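Long-range contacts in geranylgeranyl pyrophosphate synthase (Corynebacterium glutamicum, PDB 3LK5), which probably joins dimethylallyl and isopentenyl diphosphate, a prenyl-transfer step of isoprenoid biosynthesis that depends on magnesium: residues R64-Y69 against A217-A222; A70-L75 against R223-G228; D275-G280 against G309-P314. All coordinates share one frame; numbering follows the deposited sequence.

Interaction 1: R64-Y69 against A217-A222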
loop_
_atom_site.group_PDB
_atom_site.type_symbol
_atom_site.label_atom_id
_atom_site.label_comp_id
_atom_site.label_asym_id
_atom_site.label_seq_id
_atom_site.Cartn_x
_atom_site.Cartn_y
_atom_site.Cartn_z
ATOM N N ARG A 64 -11.200 6.054 16.023
ATOM C CA ARG A 64 -9.774 6.240 16.396
ATOM C C ARG A 64 -9.297 5.234 17.485
ATOM O O ARG A 64 -8.462 5.570 18.318
ATOM C CB ARG A 64 -9.488 7.683 16.852
ATOM C CG ARG A 64 -10.135 8.803 15.972
ATOM C CD ARG A 64 -9.815 8.677 14.471
ATOM N NE ARG A 64 -10.281 9.907 13.815
ATOM C CZ ARG A 64 -10.244 10.156 12.513
ATOM N NH1 ARG A 64 -9.734 9.260 11.658
ATOM N NH2 ARG A 64 -10.733 11.312 12.064
ATOM N N ILE A 65 -9.873 4.039 17.483
ATOM C CA ILE A 65 -9.567 3.032 18.519
ATOM C C ILE A 65 -8.097 2.592 18.438
ATOM O O ILE A 65 -7.442 2.331 19.460
ATOM C CB ILE A 65 -10.534 1.810 18.403
ATOM C CG1 ILE A 65 -10.426 0.917 19.640
ATOM C CG2 ILE A 65 -10.233 0.956 17.222
ATOM C CD1 ILE A 65 -10.507 1.704 20.918
ATOM N N ARG A 66 -7.559 2.530 17.209
ATOM C CA ARG A 66 -6.185 2.037 17.052
ATOM C C ARG A 66 -5.161 3.040 17.582
ATOM O O ARG A 66 -4.328 2.662 18.386
ATOM C CB ARG A 66 -5.894 1.525 15.606
ATOM C CG ARG A 66 -6.774 0.333 15.221
ATOM C CD ARG A 66 -6.717 -0.031 13.729
ATOM N NE ARG A 66 -7.757 -1.025 13.465
ATOM C CZ ARG A 66 -9.052 -0.753 13.308
ATOM N NH1 ARG A 66 -9.491 0.491 13.345
ATOM N NH2 ARG A 66 -9.913 -1.746 13.109
ATOM N N PRO A 67 -5.244 4.340 17.187
ATOM C CA PRO A 67 -4.362 5.318 17.829
ATOM C C PRO A 67 -4.597 5.388 19.321
ATOM O O PRO A 67 -3.662 5.579 20.089
ATOM C CB PRO A 67 -4.799 6.669 17.214
ATOM C CG PRO A 67 -5.383 6.316 15.894
ATOM C CD PRO A 67 -6.022 4.937 16.088
ATOM N N LEU A 68 -5.840 5.224 19.742
ATOM C CA LEU A 68 -6.112 5.232 21.201
ATOM C C LEU A 68 -5.364 4.115 21.952
ATOM O O LEU A 68 -4.775 4.336 23.008
ATOM C CB LEU A 68 -7.618 5.110 21.429
ATOM C CG LEU A 68 -8.108 5.241 22.888
ATOM C CD1 LEU A 68 -7.522 6.453 23.695
ATOM C CD2 LEU A 68 -9.637 5.276 22.848
ATOM N N TYR A 69 -5.350 2.911 21.382
ATOM C CA TYR A 69 -4.594 1.814 21.969
ATOM C C TYR A 69 -3.094 2.016 21.897
ATOM O O TYR A 69 -2.402 1.657 22.840
ATOM C CB TYR A 69 -5.012 0.439 21.391
ATOM C CG TYR A 69 -6.177 -0.177 22.146
ATOM C CD1 TYR A 69 -7.362 -0.474 21.496
ATOM C CD2 TYR A 69 -6.069 -0.465 23.524
ATOM C CE1 TYR A 69 -8.432 -1.052 22.185
ATOM C CE2 TYR A 69 -7.108 -1.041 24.211
ATOM C CZ TYR A 69 -8.283 -1.345 23.533
ATOM O OH TYR A 69 -9.325 -1.937 24.222
ATOM N N ALA A 217 -7.732 -8.908 15.972
ATOM C CA ALA A 217 -7.152 -8.707 17.296
ATOM C C ALA A 217 -5.718 -8.109 17.195
ATOM O O ALA A 217 -5.377 -7.172 17.915
ATOM C CB ALA A 217 -7.113 -9.995 18.092
ATOM N N ALA A 218 -4.888 -8.703 16.347
ATOM C CA ALA A 218 -3.509 -8.224 16.142
ATOM C C ALA A 218 -3.552 -6.790 15.639
ATOM O O ALA A 218 -2.905 -5.896 16.164
ATOM C CB ALA A 218 -2.776 -9.114 15.082
ATOM N N TYR A 219 -4.412 -6.569 14.664
ATOM C CA TYR A 219 -4.449 -5.310 13.954
ATOM C C TYR A 219 -5.006 -4.158 14.800
ATOM O O TYR A 219 -4.511 -3.034 14.757
ATOM C CB TYR A 219 -5.325 -5.517 12.710
ATOM C CG TYR A 219 -5.632 -4.248 11.975
ATOM C CD1 TYR A 219 -4.587 -3.374 11.598
ATOM C CD2 TYR A 219 -6.940 -3.935 11.609
ATOM C CE1 TYR A 219 -4.860 -2.210 10.910
ATOM C CE2 TYR A 219 -7.238 -2.793 10.894
ATOM C CZ TYR A 219 -6.184 -1.937 10.546
ATOM O OH TYR A 219 -6.445 -0.782 9.881
ATOM N N THR A 220 -6.032 -4.448 15.590
ATOM C CA THR A 220 -6.829 -3.366 16.175
ATOM C C THR A 220 -6.400 -3.023 17.584
ATOM O O THR A 220 -6.507 -1.858 18.004
ATOM C CB THR A 220 -8.339 -3.745 16.134
ATOM O OG1 THR A 220 -8.712 -3.965 14.766
ATOM C CG2 THR A 220 -9.246 -2.656 16.795
ATOM N N ILE A 221 -5.918 -4.030 18.306
ATOM C CA ILE A 221 -5.601 -3.838 19.695
ATOM C C ILE A 221 -4.207 -4.255 20.090
ATOM O O ILE A 221 -3.462 -3.449 20.677
ATOM C CB ILE A 221 -6.645 -4.602 20.643
ATOM C CG1 ILE A 221 -8.069 -4.237 20.227
ATOM C CG2 ILE A 221 -6.324 -4.242 22.141
ATOM C CD1 ILE A 221 -9.185 -4.526 21.370
ATOM N N ALA A 222 -3.841 -5.506 19.809
ATOM C CA ALA A 222 -2.556 -5.995 20.321
ATOM C C ALA A 222 -1.352 -5.273 19.729
ATOM O O ALA A 222 -0.469 -4.825 20.466
ATOM C CB ALA A 222 -2.397 -7.528 20.124
#

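Interaction 2: A70-L75 against R223-G228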
loop_
_atom_site.group_PDB
_atom_site.type_symbol
_atom_site.label_atom_id
_atom_site.label_comp_id
_atom_site.label_asym_id
_atom_site.label_seq_id
_atom_site.Cartn_x
_atom_site.Cartn_y
_atom_site.Cartn_z
ATOM N N ALA A 70 -2.572 2.572 20.794
ATOM C CA ALA A 70 -1.158 2.889 20.742
ATOM C C ALA A 70 -0.772 3.878 21.866
ATOM O O ALA A 70 0.246 3.714 22.554
ATOM C CB ALA A 70 -0.781 3.463 19.350
ATOM N N TRP A 71 -1.592 4.917 22.027
ATOM C CA TRP A 71 -1.368 5.890 23.083
ATOM C C TRP A 71 -1.414 5.263 24.479
ATOM O O TRP A 71 -0.570 5.539 25.307
ATOM C CB TRP A 71 -2.387 7.041 22.938
ATOM C CG TRP A 71 -2.299 8.130 23.995
ATOM C CD1 TRP A 71 -3.319 8.525 24.832
ATOM C CD2 TRP A 71 -1.190 8.994 24.282
ATOM N NE1 TRP A 71 -2.893 9.544 25.644
ATOM C CE2 TRP A 71 -1.601 9.864 25.325
ATOM C CE3 TRP A 71 0.108 9.118 23.769
ATOM C CZ2 TRP A 71 -0.745 10.825 25.884
ATOM C CZ3 TRP A 71 0.964 10.078 24.317
ATOM C CH2 TRP A 71 0.520 10.924 25.371
ATOM N N ALA A 72 -2.382 4.391 24.700
ATOM C CA ALA A 72 -2.501 3.678 25.975
ATOM C C ALA A 72 -1.297 2.799 26.225
ATOM O O ALA A 72 -0.844 2.690 27.367
ATOM C CB ALA A 72 -3.768 2.844 25.984
ATOM N N GLY A 73 -0.799 2.136 25.184
ATOM C CA GLY A 73 0.440 1.337 25.325
ATOM C C GLY A 73 1.649 2.162 25.715
ATOM O O GLY A 73 2.472 1.759 26.570
ATOM N N PHE A 74 1.763 3.332 25.104
ATOM C CA PHE A 74 2.828 4.287 25.461
ATOM C C PHE A 74 2.703 4.701 26.929
ATOM O O PHE A 74 3.691 4.675 27.671
ATOM C CB PHE A 74 2.759 5.518 24.535
ATOM C CG PHE A 74 3.761 6.594 24.871
ATOM C CD1 PHE A 74 5.077 6.499 24.433
ATOM C CD2 PHE A 74 3.371 7.705 25.632
ATOM C CE1 PHE A 74 6.017 7.480 24.749
ATOM C CE2 PHE A 74 4.284 8.699 25.959
ATOM C CZ PHE A 74 5.628 8.581 25.526
ATOM N N LEU A 75 1.495 5.057 27.350
ATOM C CA LEU A 75 1.294 5.506 28.725
ATOM C C LEU A 75 1.529 4.353 29.725
ATOM O O LEU A 75 2.103 4.567 30.785
ATOM C CB LEU A 75 -0.107 6.080 28.922
ATOM C CG LEU A 75 -0.423 7.375 28.157
ATOM C CD1 LEU A 75 -1.867 7.751 28.427
ATOM C CD2 LEU A 75 0.541 8.513 28.537
ATOM N N ARG A 223 -1.294 -5.172 18.410
ATOM C CA ARG A 223 -0.144 -4.483 17.842
ATOM C C ARG A 223 -0.126 -2.955 18.100
ATOM O O ARG A 223 0.954 -2.422 18.305
ATOM C CB ARG A 223 0.082 -4.790 16.343
ATOM C CG ARG A 223 0.409 -6.267 16.011
ATOM C CD ARG A 223 1.696 -6.722 16.667
ATOM N NE ARG A 223 2.077 -8.062 16.162
ATOM C CZ ARG A 223 3.044 -8.804 16.696
ATOM N NH1 ARG A 223 3.778 -8.351 17.722
ATOM N NH2 ARG A 223 3.331 -10.002 16.176
ATOM N N PRO A 224 -1.287 -2.251 18.068
ATOM C CA PRO A 224 -1.201 -0.831 18.481
ATOM C C PRO A 224 -0.630 -0.712 19.905
ATOM O O PRO A 224 0.202 0.132 20.139
ATOM C CB PRO A 224 -2.675 -0.362 18.398
ATOM C CG PRO A 224 -3.173 -1.140 17.145
ATOM C CD PRO A 224 -2.596 -2.554 17.443
ATOM N N LEU A 225 -1.075 -1.549 20.852
ATOM C CA LEU A 225 -0.509 -1.489 22.228
ATOM C C LEU A 225 0.988 -1.728 22.196
ATOM O O LEU A 225 1.757 -1.025 22.849
ATOM C CB LEU A 225 -1.110 -2.583 23.150
ATOM C CG LEU A 225 -2.526 -2.172 23.632
ATOM C CD1 LEU A 225 -3.307 -3.416 24.161
ATOM C CD2 LEU A 225 -2.511 -1.039 24.668
ATOM N N HIS A 226 1.373 -2.771 21.459
ATOM C CA HIS A 226 2.782 -3.122 21.288
ATOM C C HIS A 226 3.569 -1.931 20.727
ATOM O O HIS A 226 4.629 -1.574 21.244
ATOM C CB HIS A 226 2.889 -4.371 20.370
ATOM C CG HIS A 226 4.269 -4.944 20.278
ATOM N ND1 HIS A 226 4.579 -6.017 19.461
ATOM C CD2 HIS A 226 5.433 -4.557 20.854
ATOM C CE1 HIS A 226 5.880 -6.264 19.546
ATOM N NE2 HIS A 226 6.415 -5.399 20.389
ATOM N N LEU A 227 3.027 -1.302 19.682
ATOM C CA LEU A 227 3.710 -0.153 19.068
ATOM C C LEU A 227 3.953 0.987 20.086
ATOM O O LEU A 227 5.082 1.506 20.220
ATOM C CB LEU A 227 2.858 0.332 17.874
ATOM C CG LEU A 227 3.327 1.609 17.177
ATOM C CD1 LEU A 227 4.748 1.303 16.578
ATOM C CD2 LEU A 227 2.307 2.074 16.089
ATOM N N GLY A 228 2.888 1.383 20.775
ATOM C CA GLY A 228 2.992 2.455 21.782
ATOM C C GLY A 228 3.970 2.089 22.881
ATOM O O GLY A 228 4.820 2.909 23.274
#

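Interaction 3: D275-G280 against G309-P314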
loop_
_atom_site.group_PDB
_atom_site.type_symbol
_atom_site.label_atom_id
_atom_site.label_comp_id
_atom_site.label_asym_id
_atom_site.label_seq_id
_atom_site.Cartn_x
_atom_site.Cartn_y
_atom_site.Cartn_z
ATOM N N ASP A 275 -26.872 -6.598 7.883
ATOM C CA ASP A 275 -25.926 -6.382 6.801
ATOM C C ASP A 275 -24.949 -7.527 6.612
ATOM O O ASP A 275 -24.611 -7.878 5.484
ATOM C CB ASP A 275 -25.139 -5.110 7.089
ATOM C CG ASP A 275 -24.492 -4.552 5.862
ATOM O OD1 ASP A 275 -25.241 -4.228 4.917
ATOM O OD2 ASP A 275 -23.246 -4.429 5.864
ATOM N N ASP A 276 -24.494 -8.113 7.724
ATOM C CA ASP A 276 -23.540 -9.231 7.663
ATOM C C ASP A 276 -24.134 -10.472 7.003
ATOM O O ASP A 276 -23.387 -11.288 6.462
ATOM C CB ASP A 276 -23.017 -9.613 9.055
ATOM C CG ASP A 276 -21.910 -8.686 9.550
ATOM O OD1 ASP A 276 -21.496 -7.765 8.813
ATOM O OD2 ASP A 276 -21.429 -8.881 10.677
ATOM N N ILE A 277 -25.455 -10.620 7.078
ATOM C CA ILE A 277 -26.143 -11.726 6.383
ATOM C C ILE A 277 -26.136 -11.449 4.867
ATOM O O ILE A 277 -25.693 -12.290 4.074
ATOM C CB ILE A 277 -27.591 -11.940 6.874
ATOM C CG1 ILE A 277 -27.664 -12.277 8.374
ATOM C CG2 ILE A 277 -28.283 -13.045 6.070
ATOM C CD1 ILE A 277 -26.806 -13.438 8.813
ATOM N N ARG A 278 -26.614 -10.250 4.501
ATOM C CA ARG A 278 -26.641 -9.775 3.115
ATOM C C ARG A 278 -25.285 -9.838 2.433
ATOM O O ARG A 278 -25.222 -10.149 1.254
ATOM C CB ARG A 278 -27.221 -8.353 3.027
ATOM C CG ARG A 278 -27.462 -7.861 1.593
ATOM C CD ARG A 278 -27.399 -6.337 1.496
ATOM N NE ARG A 278 -26.153 -5.818 2.061
ATOM C CZ ARG A 278 -25.018 -5.648 1.381
ATOM N NH1 ARG A 278 -24.958 -5.928 0.080
ATOM N NH2 ARG A 278 -23.934 -5.184 2.000
ATOM N N GLU A 279 -24.215 -9.569 3.185
ATOM C CA GLU A 279 -22.853 -9.523 2.657
ATOM C C GLU A 279 -22.177 -10.902 2.667
ATOM O O GLU A 279 -21.103 -11.065 2.103
ATOM C CB GLU A 279 -22.023 -8.527 3.487
ATOM C CG GLU A 279 -20.803 -7.914 2.805
ATOM C CD GLU A 279 -20.879 -6.385 2.708
ATOM O OE1 GLU A 279 -21.283 -5.736 3.704
ATOM O OE2 GLU A 279 -20.529 -5.841 1.634
ATOM N N GLY A 280 -22.781 -11.892 3.323
ATOM C CA GLY A 280 -22.163 -13.226 3.424
ATOM C C GLY A 280 -20.880 -13.356 4.236
ATOM O O GLY A 280 -20.006 -14.168 3.894
ATOM N N GLY A 309 -25.395 -14.161 2.030
ATOM C CA GLY A 309 -24.648 -13.489 0.962
ATOM C C GLY A 309 -25.412 -13.468 -0.345
ATOM O O GLY A 309 -24.870 -13.062 -1.372
ATOM N N LYS A 310 -26.670 -13.909 -0.302
ATOM C CA LYS A 310 -27.509 -14.012 -1.502
ATOM C C LYS A 310 -28.852 -13.301 -1.357
ATOM O O LYS A 310 -29.391 -12.800 -2.334
ATOM C CB LYS A 310 -27.722 -15.480 -1.896
ATOM C CG LYS A 310 -26.437 -16.203 -2.293
ATOM C CD LYS A 310 -26.674 -17.683 -2.523
ATOM C CE LYS A 310 -25.482 -18.511 -2.065
ATOM N NZ LYS A 310 -25.872 -19.940 -1.904
ATOM N N VAL A 311 -29.402 -13.260 -0.150
ATOM C CA VAL A 311 -30.654 -12.543 0.080
ATOM C C VAL A 311 -30.428 -11.039 0.269
ATOM O O VAL A 311 -29.317 -10.596 0.576
ATOM C CB VAL A 311 -31.461 -13.122 1.270
ATOM C CG1 VAL A 311 -31.901 -14.548 0.975
ATOM C CG2 VAL A 311 -30.666 -13.049 2.565
ATOM N N THR A 312 -31.507 -10.272 0.103
ATOM C CA THR A 312 -31.460 -8.812 0.049
ATOM C C THR A 312 -32.558 -8.151 0.898
ATOM O O THR A 312 -32.294 -7.193 1.629
ATOM C CB THR A 312 -31.505 -8.341 -1.454
ATOM O OG1 THR A 312 -30.198 -7.918 -1.846
ATOM C CG2 THR A 312 -32.517 -7.208 -1.711
ATOM N N SER A 313 -33.783 -8.666 0.802
ATOM C CA SER A 313 -34.919 -8.038 1.466
ATOM C C SER A 313 -34.829 -8.164 2.998
ATOM O O SER A 313 -34.349 -9.181 3.506
ATOM C CB SER A 313 -36.242 -8.622 0.951
ATOM O OG SER A 313 -36.577 -9.826 1.620
ATOM N N PRO A 314 -35.294 -7.129 3.730
ATOM C CA PRO A 314 -35.315 -7.188 5.193
ATOM C C PRO A 314 -36.000 -8.463 5.701
ATOM O O PRO A 314 -35.489 -9.103 6.614
ATOM C CB PRO A 314 -36.126 -5.946 5.584
ATOM C CG PRO A 314 -35.866 -4.979 4.477
ATOM C CD PRO A 314 -35.730 -5.809 3.225
#

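Interaction 1: R64-Y69 against A217-A222
Arg-66 reaches over from helix 65-78 to Tyr-219 and Thr-220 on helix 205-231, two neighbouring helices of the all-helical isoprenoid synthase fold. Its CG stands beside the backbone N (chi1 -62°), and from there the chain runs extended to NE. CB lies at the margin of the contact, near the carbonyl O of Thr-220. CG comes closer to that oxygen, 3.6 Å from Thr-220 O. CD then sits over the face of the Tyr-219 ring, 4.0 Å from its centroid, in a CH-pi contact. NE lies above the same face near its rim, 3.2 Å from Tyr-219 CE2, with the guanidinium plane tilted 34° from the ring. At the tip, NH2 gives Thr-220 OG1 a weak, bent hydrogen bond of 3.0 Å (129° at the hydrogen). Thr-220 CG2 covers one face of the guanidinium and Tyr-219 OH the opposite one; this hydroxyl is itself hydrogen-bonded to Gln-101 of helix 87-111. The same Thr-220 methyl meets Ile-65 CG2 at 3.8 Å. Further along, Ile-221 CG2 is centred over the Tyr-69 ring, 3.7 Å from the centroid, and Ile-221 CD1 touches Tyr-69 CE1. Tyr-69 OH hydrogen-bonds to Tyr-245 OH. The carbonyl oxygens of Tyr-219 and Thr-220 are buried without a partner, at a wider pi-type turn. The side chain of Tyr-219 lies about 7 Å from that of the magnesium ligand Asp-108. Within this contact a long cationic side chain, also packed on helix 87-111, is thus held by ring face, methyl and one weak bond.

Interaction 2: A70-L75 against R223-G228
Gly-73 and Gly-228 bring two helices almost backbone to backbone, in a right-handed crossing resembling the GASright motif of small residues and CA-H...O contacts. The axes approach to 6.4 Å at a crossing angle of -43°. In the tight part, Gly-228 has no side chain and its CA-H is directed at Ala-70 O, CA to O 3.1 Å, nearly straight (158° at the hydrogen). Ala-70 CA makes a like contact with Pro-224 O, also at 3.1 Å, while that oxygen takes the ordinary helical bond from Gly-228 N. The carbonyl O of Leu-225 lies where a side chain on Gly-73 would start; Gly-73 C is 3.7 Å from Gly-228 C.

The side-chain contacts at the flanks are looser. Ala-70 CB meets Pro-224 O at 3.6 Å but stays 4.4 Å from Pro-224 CB, and Ala-72 CB only grazes Leu-225 CD2. Leu-225 starts out pointing away from helix 65-78; with CG beside the backbone N (chi1 -78°), the branch ending in CD2 comes back over Gly-73, 3.6 Å from Gly-73 N. Neither flank faces solvent: Ala-94 of helix 87-111 packs on Ala-70, and Leu-242 of helix 236-263 on Leu-225. The contact joins helix 65-78 to helix 205-231, away from the annotated metal ligands. At its far end Gly-228 O also nears the Phe-74 ring edge, but is closer to Phe-74 CA, at 3.3 Å in a third CA-H...O contact.

Interaction 3: D275-G280 against G309-P314
Arg-278 and Ile-277, at the end of a short helix closed by a Schellman motif, both run along the loop before helix 314-326. Arg-278 CG, opposite the backbone N (chi1 -172°), lies 3.5 Å from Val-311 O, whereas Ile-277 meets the side chain of the same residue, CG2 to Val-311 CG2 4.2 Å, where Ile-317 of helix 314-326 also packs on both. Between backbones, Ile-277 O accepts a 2.8 Å hydrogen bond from Gly-309 N that arrives close to the line of the C=O; Gly-280 N, in the Schellman turn, bonds to the same oxygen.

Beyond CG the Arg-278 chain bends at chi3 (53°) and carries the guanidinium back to its own segment, where Asp-275 faces its edge in plane. NE and NH2 both reach Asp-275 OD1 in weak bonds that form part of a salt bridge, and NH2 makes a second bridge to Glu-279 OE1 at 3.2 Å. NH2 thus spans two carboxylates whose near oxygens, Asp-275 OD2 and Glu-279 OE1, are 3.2 Å apart, and its charge would probably ease their repulsion. The network borders Asp-112, a magnesium ligand whose side chain is about 3 Å from that of Glu-279, though no metal is bound here. Where the loop turns in, glycine meets glycine: Gly-309 CA lies 3.4 Å from Gly-280 N and directs a CA-H toward Arg-278 O.

Overall arrangement
After helices 21-43 and 45-59, Arg-64 stands at the N-cap of helix 65-78, which supplies the first half of interactions 1 and 2. After 147 intervening residues, largely helical and including the magnesium ligands Asp-108, Asp-112 and Asp-194, helix 205-231 closes interaction 1 and, directly afterwards, interaction 2. The two loops cross because both helices are read in the same N-to-C sense; their centres lie 8 Å apart, forming one continuous seam. Interaction 3 opens only later and closes a loop of 28 residues, in series with the others. Its centre is about 28 Å from that of interaction 1, and it ties helix 275-278 to the approach to helix 314-326, across the chain's centre from interaction 2.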